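Restriction endonuclease r.bpuji (Bacillus pumilus, PDB 2VLA) recognises and binds its cognate DNA sequence through this N-terminal recognition domain of an enzyme that probably acts as a DNA-cleaving endonuclease. Local coordinates at residues A[106-109]-A[110-114]; A[213-216]-A[217-220]. One frame throughout, in Å; residues are numbered along the deposited sequence. Where two conformers were deposited one is given.

Contact 1. Residues A[106-109]-A[110-114]; sequences FKDI and CFKFQ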
ATOM      1  N   PHE A 106       1.161   6.664   8.476  1.00 10.17           N
ATOM      2  CA  PHE A 106       0.348   5.943   7.514  1.00 10.29           C
ATOM      3  C   PHE A 106      -0.282   6.835   6.456  1.00 10.16           C
ATOM      4  O   PHE A 106      -0.456   6.412   5.321  1.00 10.53           O
ATOM      5  CB  PHE A 106      -0.661   5.056   8.221  1.00  9.91           C
ATOM      6  CG  PHE A 106      -0.028   3.872   8.841  1.00 10.40           C
ATOM      7  CD1 PHE A 106       0.439   2.862   8.047  1.00 12.09           C
ATOM      8  CD2 PHE A 106       0.250   3.835  10.205  1.00 10.63           C
ATOM      9  CE1 PHE A 106       1.118   1.802   8.593  1.00 12.00           C
ATOM     10  CE2 PHE A 106       0.955   2.811  10.733  1.00 10.97           C
ATOM     11  CZ  PHE A 106       1.377   1.785   9.944  1.00 13.18           C
ATOM     12  N   LYS A 107      -0.578   8.090   6.805  0.50 10.63           N
ATOM     13  CA  LYS A 107      -0.998   9.075   5.786  0.50 12.73           C
ATOM     14  C   LYS A 107       0.055   9.158   4.698  0.50 12.01           C
ATOM     15  O   LYS A 107      -0.266   9.144   3.509  0.50 11.93           O
ATOM     16  CB  LYS A 107      -1.203  10.459   6.411  0.50 16.04           C
ATOM     17  CG  LYS A 107      -2.544  10.643   7.117  0.50 16.38           C
ATOM     18  CD  LYS A 107      -2.633  12.003   7.811  0.50 18.87           C
ATOM     19  CE  LYS A 107      -4.003  12.212   8.497  0.50 21.13           C
ATOM     20  NZ  LYS A 107      -4.052  11.670   9.867  0.50 18.72           N
ATOM     21  N   ASP A 108       1.315   9.231   5.104  1.00 11.20           N
ATOM     22  CA  ASP A 108       2.413   9.384   4.161  1.00 12.06           C
ATOM     23  C   ASP A 108       2.565   8.141   3.284  1.00 11.22           C
ATOM     24  O   ASP A 108       2.774   8.250   2.078  1.00 11.75           O
ATOM     25  CB  ASP A 108       3.715   9.667   4.912  1.00 13.12           C
ATOM     26  CG  ASP A 108       4.862  10.026   3.982  1.00 15.84           C
ATOM     27  OD1 ASP A 108       4.814  11.144   3.366  1.00 18.49           O
ATOM     28  OD2 ASP A 108       5.795   9.205   3.833  1.00 17.07           O
ATOM     29  N   ILE A 109       2.469   6.958   3.887  1.00 11.72           N
ATOM     30  CA  ILE A 109       2.428   5.732   3.128  1.00 11.03           C
ATOM     31  C   ILE A 109       1.312   5.764   2.060  1.00 10.76           C
ATOM     32  O   ILE A 109       1.549   5.414   0.892  1.00 11.16           O
ATOM     33  CB  ILE A 109       2.268   4.510   4.071  1.00 10.51           C
ATOM     34  CG1 ILE A 109       3.630   4.202   4.727  1.00 11.17           C
ATOM     35  CG2 ILE A 109       1.701   3.304   3.334  1.00 11.42           C
ATOM     36  CD1 ILE A 109       3.588   3.132   5.867  1.00 12.94           C
ATOM     37  N   CYS A 110       0.126   6.223   2.443  1.00 10.83           N
ATOM     38  CA  CYS A 110      -1.009   6.228   1.535  1.00 10.24           C
ATOM     39  C   CYS A 110      -0.782   7.263   0.436  1.00 10.54           C
ATOM     40  O   CYS A 110      -1.140   7.036  -0.730  1.00 11.75           O
ATOM     41  CB  CYS A 110      -2.310   6.516   2.279  1.00 10.71           C
ATOM     42  SG  CYS A 110      -2.881   5.139   3.324  1.00 12.54           S
ATOM     43  N   PHE A 111      -0.143   8.367   0.788  1.00 11.27           N
ATOM     44  CA  PHE A 111       0.150   9.434  -0.187  1.00 11.38           C
ATOM     45  C   PHE A 111       1.110   8.957  -1.267  1.00 10.80           C
ATOM     46  O   PHE A 111       0.977   9.345  -2.459  1.00 13.52           O
ATOM     47  CB  PHE A 111       0.712  10.633   0.528  1.00 12.38           C
ATOM     48  CG  PHE A 111       0.930  11.811  -0.383  1.00 13.45           C
ATOM     49  CD1 PHE A 111      -0.151  12.594  -0.825  1.00 17.61           C
ATOM     50  CD2 PHE A 111       2.176  12.088  -0.870  1.00 18.70           C
ATOM     51  CE1 PHE A 111       0.047  13.647  -1.725  1.00 21.21           C
ATOM     52  CE2 PHE A 111       2.370  13.146  -1.764  1.00 24.82           C
ATOM     53  CZ  PHE A 111       1.287  13.913  -2.177  1.00 17.71           C
ATOM     54  N   LYS A 112       2.106   8.175  -0.870  1.00 10.83           N
ATOM     55  CA  LYS A 112       3.181   7.737  -1.750  1.00 12.10           C
ATOM     56  C   LYS A 112       2.929   6.439  -2.503  1.00 11.77           C
ATOM     57  O   LYS A 112       3.589   6.161  -3.506  1.00 12.52           O
ATOM     58  CB  LYS A 112       4.482   7.613  -0.966  1.00 13.29           C
ATOM     59  CG  LYS A 112       4.985   8.939  -0.415  1.00 18.62           C
ATOM     60  CD  LYS A 112       5.971   9.602  -1.326  1.00 26.32           C
ATOM     61  CE  LYS A 112       6.680  10.756  -0.620  1.00 32.36           C
ATOM     62  NZ  LYS A 112       7.984  10.340   0.009  1.00 35.51           N
ATOM     63  N   PHE A 113       2.016   5.617  -2.010  1.00 10.97           N
ATOM     64  CA  PHE A 113       1.785   4.310  -2.592  1.00 10.58           C
ATOM     65  C   PHE A 113       1.333   4.473  -4.045  1.00 10.28           C
ATOM     66  O   PHE A 113       0.604   5.420  -4.375  1.00 11.26           O
ATOM     67  CB  PHE A 113       0.718   3.518  -1.786  1.00 10.82           C
ATOM     68  CG  PHE A 113       1.142   2.094  -1.407  1.00 11.46           C
ATOM     69  CD1 PHE A 113       1.305   1.114  -2.353  1.00 13.34           C
ATOM     70  CD2 PHE A 113       1.327   1.758  -0.101  1.00 12.67           C
ATOM     71  CE1 PHE A 113       1.648  -0.181  -1.986  1.00 13.02           C
ATOM     72  CE2 PHE A 113       1.642   0.466   0.260  1.00 12.72           C
ATOM     73  CZ  PHE A 113       1.799  -0.482  -0.675  1.00 12.19           C
ATOM     74  N   GLN A 114       1.678   3.504  -4.872  1.00 10.21           N
ATOM     75  CA  GLN A 114       1.213   3.450  -6.222  1.00 10.39           C
ATOM     76  C   GLN A 114       1.396   2.064  -6.757  1.00 10.02           C
ATOM     77  O   GLN A 114       2.129   1.241  -6.151  1.00 10.39           O
ATOM     78  CB  GLN A 114       2.020   4.437  -7.081  1.00 11.20           C
ATOM     79  CG  GLN A 114       3.503   4.223  -6.953  1.00 12.06           C
ATOM     80  CD  GLN A 114       4.292   5.000  -8.005  1.00 12.40           C
ATOM     81  OE1 GLN A 114       4.463   6.214  -7.890  1.00 13.00           O
ATOM     82  NE2 GLN A 114       4.780   4.299  -9.021  1.00 13.19           N
TER
HETATM   83  O   HOH W   1       8.321   8.954   2.559  1.00 31.24           O
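Ile109 and Phe113 pack one turn apart at the C-terminal end of helix 102-112, in a local contact within a single helix. The two side chains lie side by side and point the same way. CG2 of Ile109 reaches the edge of the Phe113 ring in its plane, 3.8 Å from CD2. With chi1 of -77°, Ile109 sets CG1 beside its backbone N and CG2 anti to it, and this turns the CG2 methyl to the ring. Phe113 N still bonds to Ile109 O at 2.9 Å, although Phe113 itself has left helical backbone angles. Lys112 N bonds to Asp108 O and makes a weak second bond to Ile109 O. This is the last turn of an alpha helix in the recognition domain, and the chain then runs on without helix through Gln114. Were Phe113 an alanine, the CG2 methyl of Ile109 would probably lose its apolar neighbour, and a gap would probably open beside Ile13 and Met119, which the Phe113 side chain also touches. On another side of the helix, Asp108 and Lys112 have opposite charges but stand beyond salt-bridge range, with OD2 and NZ 4.6 Å apart. One water joins them: it donates to Asp108 OD2 at 2.8 Å and accepts from Lys112 NZ at 2.9 Å. The Lys112 chain bends at chi2 (-94°) and chi4, which brings NZ back to this water. Asp108 OD2 also forms a salt bridge with Arg92 of helix 91-99, which ties this turn to that helix.

Contact 2. Residues A[213-216]-A[217-220]; sequences QLNY and LELA. With nucleotides of chain C.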
ATOM      1  N   GLN A 213      -4.901  -2.813   2.371  1.00 10.39           N
ATOM      2  CA  GLN A 213      -4.822  -1.470   1.834  1.00  8.95           C
ATOM      3  C   GLN A 213      -5.809  -0.564   2.578  1.00  9.34           C
ATOM      4  O   GLN A 213      -5.451   0.543   3.038  1.00 10.07           O
ATOM      5  CB  GLN A 213      -5.074  -1.483   0.314  1.00  9.76           C
ATOM      6  CG  GLN A 213      -3.874  -1.982  -0.477  1.00 10.23           C
ATOM      7  CD  GLN A 213      -4.150  -2.074  -1.952  1.00 10.31           C
ATOM      8  OE1 GLN A 213      -3.906  -1.104  -2.705  1.00 11.43           O
ATOM      9  NE2 GLN A 213      -4.617  -3.211  -2.401  1.00 10.77           N
ATOM     10  N   LEU A 214      -7.063  -1.009   2.720  1.00  9.22           N
ATOM     11  CA  LEU A 214      -8.014  -0.226   3.440  1.00  9.56           C
ATOM     12  C   LEU A 214      -7.565  -0.002   4.904  1.00 10.04           C
ATOM     13  O   LEU A 214      -7.771   1.050   5.456  1.00 10.16           O
ATOM     14  CB  LEU A 214      -9.422  -0.843   3.366  1.00 10.68           C
ATOM     15  CG  LEU A 214     -10.019  -0.850   1.970  1.00 12.24           C
ATOM     16  CD1 LEU A 214     -11.275  -1.666   1.922  1.00 13.96           C
ATOM     17  CD2 LEU A 214     -10.299   0.542   1.530  1.00 14.88           C
ATOM     18  N   ASN A 215      -6.989  -1.041   5.539  1.00  9.56           N
ATOM     19  CA  ASN A 215      -6.450  -0.874   6.889  1.00 10.12           C
ATOM     20  C   ASN A 215      -5.486   0.297   7.009  1.00  9.63           C
ATOM     21  O   ASN A 215      -5.453   0.971   8.032  1.00 10.01           O
ATOM     22  CB  ASN A 215      -5.712  -2.161   7.346  1.00 10.82           C
ATOM     23  CG  ASN A 215      -6.634  -3.287   7.766  1.00 11.58           C
ATOM     24  OD1 ASN A 215      -7.843  -3.112   7.918  1.00 13.47           O
ATOM     25  ND2 ASN A 215      -6.040  -4.458   7.949  1.00 12.32           N
ATOM     26  N   TYR A 216      -4.629   0.485   6.014  1.00 10.01           N
ATOM     27  CA  TYR A 216      -3.652   1.562   6.106  1.00 10.12           C
ATOM     28  C   TYR A 216      -4.332   2.927   6.000  1.00  9.57           C
ATOM     29  O   TYR A 216      -3.932   3.853   6.653  1.00 10.60           O
ATOM     30  CB  TYR A 216      -2.489   1.371   5.078  1.00 12.43           C
ATOM     31  CG  TYR A 216      -1.735   0.092   5.368  1.00 11.53           C
ATOM     32  CD1 TYR A 216      -1.277  -0.177   6.642  1.00 11.15           C
ATOM     33  CD2 TYR A 216      -1.579  -0.881   4.400  1.00 12.28           C
ATOM     34  CE1 TYR A 216      -0.676  -1.373   6.951  1.00 12.91           C
ATOM     35  CE2 TYR A 216      -0.983  -2.093   4.707  1.00 13.06           C
ATOM     36  CZ  TYR A 216      -0.534  -2.325   6.000  1.00 12.46           C
ATOM     37  OH  TYR A 216       0.013  -3.569   6.354  1.00 13.74           O
ATOM     38  N   LEU A 217      -5.389   3.008   5.219  0.50 10.25           N
ATOM     39  CA  LEU A 217      -6.166   4.222   5.152  0.50 11.51           C
ATOM     40  C   LEU A 217      -6.948   4.468   6.472  0.50 10.30           C
ATOM     41  O   LEU A 217      -7.199   5.619   6.852  0.50 11.82           O
ATOM     42  CB  LEU A 217      -7.113   4.162   3.947  0.50 11.54           C
ATOM     43  CG  LEU A 217      -7.590   5.454   3.316  0.50  9.60           C
ATOM     44  CD1 LEU A 217      -6.413   6.303   2.838  0.50 13.75           C
ATOM     45  CD2 LEU A 217      -8.552   5.152   2.166  0.50 11.63           C
ATOM     46  N   GLU A 218      -7.297   3.388   7.174  1.00 10.64           N
ATOM     47  CA  GLU A 218      -7.929   3.505   8.463  1.00 10.79           C
ATOM     48  C   GLU A 218      -6.922   3.918   9.549  1.00 10.67           C
ATOM     49  O   GLU A 218      -7.230   4.758  10.407  1.00 11.91           O
ATOM     50  CB  GLU A 218      -8.593   2.182   8.842  1.00 11.19           C
ATOM     51  CG  GLU A 218      -9.437   2.252  10.118  1.00 13.63           C
ATOM     52  CD  GLU A 218     -10.103   0.933  10.438  1.00 19.27           C
ATOM     53  OE1 GLU A 218      -9.366  -0.043  10.728  1.00 19.90           O
ATOM     54  OE2 GLU A 218     -11.359   0.882  10.391  1.00 21.30           O
ATOM     55  N   LEU A 219      -5.713   3.361   9.487  1.00 10.37           N
ATOM     56  CA  LEU A 219      -4.651   3.770  10.392  1.00 10.27           C
ATOM     57  C   LEU A 219      -4.230   5.226  10.206  1.00 11.03           C
ATOM     58  O   LEU A 219      -3.750   5.848  11.131  1.00 12.48           O
ATOM     59  CB  LEU A 219      -3.441   2.841  10.247  1.00 10.42           C
ATOM     60  CG  LEU A 219      -3.604   1.446  10.867  1.00 12.05           C
ATOM     61  CD1 LEU A 219      -2.569   0.515  10.337  1.00 13.14           C
ATOM     62  CD2 LEU A 219      -3.528   1.548  12.378  1.00 14.55           C
ATOM     63  N   ALA A 220      -4.411   5.741   8.996  1.00 11.16           N
ATOM     64  CA  ALA A 220      -4.168   7.158   8.682  1.00 12.17           C
ATOM     65  C   ALA A 220      -5.318   8.049   9.197  1.00 11.25           C
ATOM     66  O   ALA A 220      -5.260   9.274   9.091  1.00 13.86           O
ATOM     67  CB  ALA A 220      -4.002   7.322   7.180  1.00 12.45           C
TER
ATOM     68  P    DC C   3      -6.969  -7.447  10.405  1.00 13.89           P
ATOM     69  OP1  DC C   3      -6.836  -6.454  11.496  1.00 16.44           O
ATOM     70  OP2  DC C   3      -7.148  -7.034   9.015  1.00 13.78           O
ATOM     71  O5'  DC C   3      -5.690  -8.404  10.419  1.00 13.20           O
ATOM     72  C5'  DC C   3      -5.221  -8.949  11.644  1.00 13.36           C
ATOM     73  C4'  DC C   3      -4.192 -10.017  11.389  1.00 14.72           C
ATOM     74  O4'  DC C   3      -4.821 -11.182  10.822  1.00 13.24           O
ATOM     75  C3'  DC C   3      -3.132  -9.614  10.371  1.00 13.79           C
ATOM     76  O3'  DC C   3      -1.828 -10.002  10.758  1.00 19.25           O
ATOM     77  C2'  DC C   3      -3.548 -10.380   9.117  1.00 15.91           C
ATOM     78  C1'  DC C   3      -3.988 -11.654   9.789  1.00 15.35           C
ATOM     79  N1   DC C   3      -4.720 -12.583   8.961  1.00 12.82           N
ATOM     80  C2   DC C   3      -4.585 -13.970   9.174  1.00 14.20           C
ATOM     81  O2   DC C   3      -3.887 -14.405  10.133  1.00 13.66           O
ATOM     82  N3   DC C   3      -5.263 -14.800   8.358  1.00 12.97           N
ATOM     83  C4   DC C   3      -6.019 -14.322   7.375  1.00 12.94           C
ATOM     84  N4   DC C   3      -6.671 -15.185   6.610  1.00 14.69           N
ATOM     85  C5   DC C   3      -6.134 -12.931   7.143  1.00 14.52           C
ATOM     86  C6   DC C   3      -5.450 -12.111   7.921  1.00 14.61           C
TER
HETATM   87  O   HOH W   2      -9.198  -2.571  10.262  1.00 24.89           O
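The Tyr216 ring is met obliquely by CD1 of Leu219, which lies 4.0 Å from Tyr216 CD1. The two side chains run side by side in the same direction. Both first torsions set CG beside the backbone N, which sends the ring and the leucine branch off the helix the same way. CG of Leu219 also lies 3.4 Å from Asn215 O. The amide of Asn215 is the other flat group. Its ND2 donates to OP2 of DC3 of chain C at 3.0 Å, in a fairly straight bond of 163°. Its OD1 accepts from a water at 2.8 Å, and the same water donates to Glu218 OE1. OD1 also accepts from Arg211 NE, while Glu218 OE2 takes the backbone N of Ile225 in strand 223-225. Main-chain bonds run from Leu217 N to Gln213 O through to Ala220 N on Tyr216 O. This is the C-terminal end of helix 203-219, in a DNA-recognition domain, consistent with a helix-turn-helix element in this protein. Two donors, Arg211 and the water, hold OD1 and so probably fix the turn of the amide. ND2 is then left facing the phosphate, where an uncharged donor grips the backbone of the DNA.

Both contacts are single helix ends, and the two helices meet directly. Contact 2 is the more buried, while contact 1 is partly buried. Phe106 packs on Tyr216, and the sulfur of Cys110 lies against Leu217, so helices 102-112 and 203-219 share an apolar seam. A probable hydrogen bond from Lys107 NZ to Ala220 O, 2.8 Å long, ties the first helix to the end of the second. Each contact has one water between polar side chains three or four residues apart. In contact 1, whose nearest atom is about 9 Å from the DNA, it joins opposite charges. In contact 2 it joins an amide to a carboxylate, and that amide holds a DNA phosphate.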